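Ferredoxin (Mycobacterium smegmatis, PDB 2V2K) transfers electrons in a wide variety of metabolic reactions by means of its two bound iron-sulfur clusters. Local coordinates at residues Y67-A70 and N71-F75. Numbering follows the deposited sequence.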
ATOM      1  N   TYR A  67      -1.010  -5.000  -8.768  1.00 25.59           N
ATOM      2  CA  TYR A  67      -0.757  -4.355  -7.465  1.00 25.01           C
ATOM      3  C   TYR A  67      -1.641  -4.839  -6.306  1.00 24.45           C
ATOM      4  O   TYR A  67      -1.186  -4.858  -5.177  1.00 23.10           O
ATOM      5  CB  TYR A  67      -0.750  -2.813  -7.571  1.00 25.51           C
ATOM      6  CG  TYR A  67       0.568  -2.281  -8.092  1.00 24.55           C
ATOM      7  CD1 TYR A  67       1.593  -1.906  -7.219  1.00 24.60           C
ATOM      8  CD2 TYR A  67       0.810  -2.200  -9.458  1.00 25.19           C
ATOM      9  CE1 TYR A  67       2.809  -1.439  -7.693  1.00 25.66           C
ATOM     10  CE2 TYR A  67       2.018  -1.748  -9.944  1.00 25.42           C
ATOM     11  CZ  TYR A  67       3.025  -1.359  -9.069  1.00 25.97           C
ATOM     12  OH  TYR A  67       4.246  -0.917  -9.566  1.00 26.82           O
ATOM     13  N   ALA A  68      -2.872  -5.265  -6.575  1.00 23.86           N
ATOM     14  CA  ALA A  68      -3.691  -5.885  -5.525  1.00 24.02           C
ATOM     15  C   ALA A  68      -3.035  -7.106  -4.877  1.00 23.62           C
ATOM     16  O   ALA A  68      -2.965  -7.193  -3.662  1.00 24.30           O
ATOM     17  CB  ALA A  68      -5.083  -6.248  -6.066  1.00 24.32           C
ATOM     18  N   GLN A  69      -2.565  -8.058  -5.685  1.00 23.72           N
ATOM     19  CA  GLN A  69      -1.775  -9.161  -5.141  1.00 24.12           C
ATOM     20  C   GLN A  69      -0.489  -8.709  -4.426  1.00 23.69           C
ATOM     21  O   GLN A  69      -0.076  -9.338  -3.443  1.00 23.67           O
ATOM     22  CB  GLN A  69      -1.391 -10.152  -6.239  1.00 25.16           C
ATOM     23  CG  GLN A  69      -0.805 -11.441  -5.693  1.00 27.71           C
ATOM     24  CD  GLN A  69      -1.807 -12.234  -4.852  1.00 31.91           C
ATOM     25  OE1 GLN A  69      -1.522 -12.612  -3.710  1.00 33.69           O
ATOM     26  NE2 GLN A  69      -2.996 -12.472  -5.415  1.00 34.68           N
ATOM     27  N   ALA A  70       0.125  -7.638  -4.919  1.00 23.02           N
ATOM     28  CA  ALA A  70       1.357  -7.125  -4.333  1.00 22.74           C
ATOM     29  C   ALA A  70       1.123  -6.616  -2.916  1.00 21.82           C
ATOM     30  O   ALA A  70       1.957  -6.811  -2.031  1.00 21.93           O
ATOM     31  CB  ALA A  70       1.939  -6.022  -5.206  1.00 22.65           C
ATOM     32  N   ASN A  71      -0.015  -5.964  -2.706  1.00 21.98           N
ATOM     33  CA  ASN A  71      -0.380  -5.464  -1.385  1.00 22.01           C
ATOM     34  C   ASN A  71      -0.556  -6.589  -0.372  1.00 21.91           C
ATOM     35  O   ASN A  71      -0.152  -6.465   0.784  1.00 22.71           O
ATOM     36  CB  ASN A  71      -1.657  -4.624  -1.465  1.00 22.21           C
ATOM     37  CG  ASN A  71      -1.393  -3.208  -1.937  1.00 21.04           C
ATOM     38  OD1 ASN A  71      -1.785  -2.240  -1.285  1.00 21.27           O
ATOM     39  ND2 ASN A  71      -0.725  -3.078  -3.078  1.00 22.15           N
ATOM     40  N   ALA A  72      -1.162  -7.687  -0.812  1.00 21.88           N
ATOM     41  CA  ALA A  72      -1.316  -8.867   0.029  1.00 21.79           C
ATOM     42  C   ALA A  72       0.028  -9.539   0.289  1.00 21.98           C
ATOM     43  O   ALA A  72       0.338  -9.911   1.421  1.00 21.72           O
ATOM     44  CB  ALA A  72      -2.287  -9.850  -0.609  1.00 22.15           C
ATOM     45  N   ASP A  73       0.823  -9.689  -0.765  1.00 22.31           N
ATOM     46  CA  ASP A  73       2.149 -10.369  -0.658  1.00 22.75           C
ATOM     47  C   ASP A  73       3.128  -9.677   0.315  1.00 22.32           C
ATOM     48  O   ASP A  73       4.021 -10.334   0.897  1.00 22.55           O
ATOM     49  CB  ASP A  73       2.815 -10.490  -2.050  1.00 22.98           C
ATOM     50  CG  ASP A  73       2.168 -11.542  -2.968  1.00 26.49           C
ATOM     51  OD1 ASP A  73       1.388 -12.394  -2.483  1.00 28.93           O
ATOM     52  OD2 ASP A  73       2.481 -11.539  -4.195  1.00 28.34           O
ATOM     53  N   PHE A  74       2.979  -8.362   0.497  1.00 21.99           N
ATOM     54  CA  PHE A  74       3.799  -7.627   1.473  1.00 22.01           C
ATOM     55  C   PHE A  74       3.752  -8.230   2.891  1.00 22.18           C
ATOM     56  O   PHE A  74       4.729  -8.140   3.645  1.00 22.30           O
ATOM     57  CB  PHE A  74       3.399  -6.154   1.546  1.00 21.69           C
ATOM     58  CG  PHE A  74       4.270  -5.331   2.456  1.00 21.27           C
ATOM     59  CD1 PHE A  74       5.521  -4.869   2.033  1.00 20.43           C
ATOM     60  CD2 PHE A  74       3.827  -4.975   3.721  1.00 20.04           C
ATOM     61  CE1 PHE A  74       6.308  -4.090   2.854  1.00 21.42           C
ATOM     62  CE2 PHE A  74       4.621  -4.197   4.564  1.00 20.96           C
ATOM     63  CZ  PHE A  74       5.853  -3.763   4.142  1.00 19.65           C
ATOM     64  N   PHE A  75       2.617  -8.835   3.234  1.00 23.01           N
ATOM     65  CA  PHE A  75       2.365  -9.339   4.594  1.00 22.45           C
ATOM     66  C   PHE A  75       2.663 -10.850   4.766  1.00 22.77           C
ATOM     67  O   PHE A  75       2.293 -11.450   5.774  1.00 22.24           O
ATOM     68  CB  PHE A  75       0.925  -8.964   4.993  1.00 23.69           C
ATOM     69  CG  PHE A  75       0.675  -7.506   4.934  1.00 21.06           C
ATOM     70  CD1 PHE A  75       1.071  -6.704   5.981  1.00 20.46           C
ATOM     71  CD2 PHE A  75       0.115  -6.911   3.807  1.00 20.00           C
ATOM     72  CE1 PHE A  75       0.889  -5.354   5.946  1.00 20.16           C
ATOM     73  CE2 PHE A  75      -0.073  -5.546   3.765  1.00 19.75           C
ATOM     74  CZ  PHE A  75       0.306  -4.751   4.844  1.00 21.27           C
TER
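Asn71 closes back on Tyr67, one turn earlier in helix 67-73, through two hydrogen bonds to the same carbonyl oxygen. The backbone N of Asn71 donates to Tyr67 O at 2.9 Å, and its side-chain ND2 reaches that oxygen at 2.8 Å from the opposite face of the carbonyl plane. The side-chain hydrogen bond is the more bent of the two, with an N-H...O angle of 132°, and its donor stands above the carbonyl plane. This return is possible because CG lies beside the backbone N and anti to the carbonyl carbon (chi1 -81°), which holds the amide close to the preceding turn. The amide also serves the strands: ND2 donates to Ile4 O as well, and OD1 accepts from Ile34 N. The side chain of Asn71 lies about 8 Å from a bound iron-sulfur cluster.

Further i to i+4 backbone bonds carry the helix onward. Ala72 N to Ala68 O is weak at 3.4 Å, whereas Asp73 N to Gln69 O is short at 2.8 Å. Phe74 N to Ala70 O, at 3.1 Å, prolongs the series, and Phe75 N then turns back to Ala72 O.

On the more exposed side of the helix, the side chains of Gln69 and Asp73 lie across one another, their amide and carboxylate planes 43° apart. Gln69 CG approaches Asp73 OD2 to 3.6 Å.

Other side chains of residues 67-75 pack against the rest of the chain: Tyr67 OH is hydrogen-bonded to Glu6 OE1, Phe74 stacks on Tyr33 and Phe75 on His35, while Ala70 packs on Ile97 of helix 95-98. With both ends of its buried amide bonded, Asn71 is fixed in rotation and cross-links the helix to the backbones of strands 2-4 and 32-34.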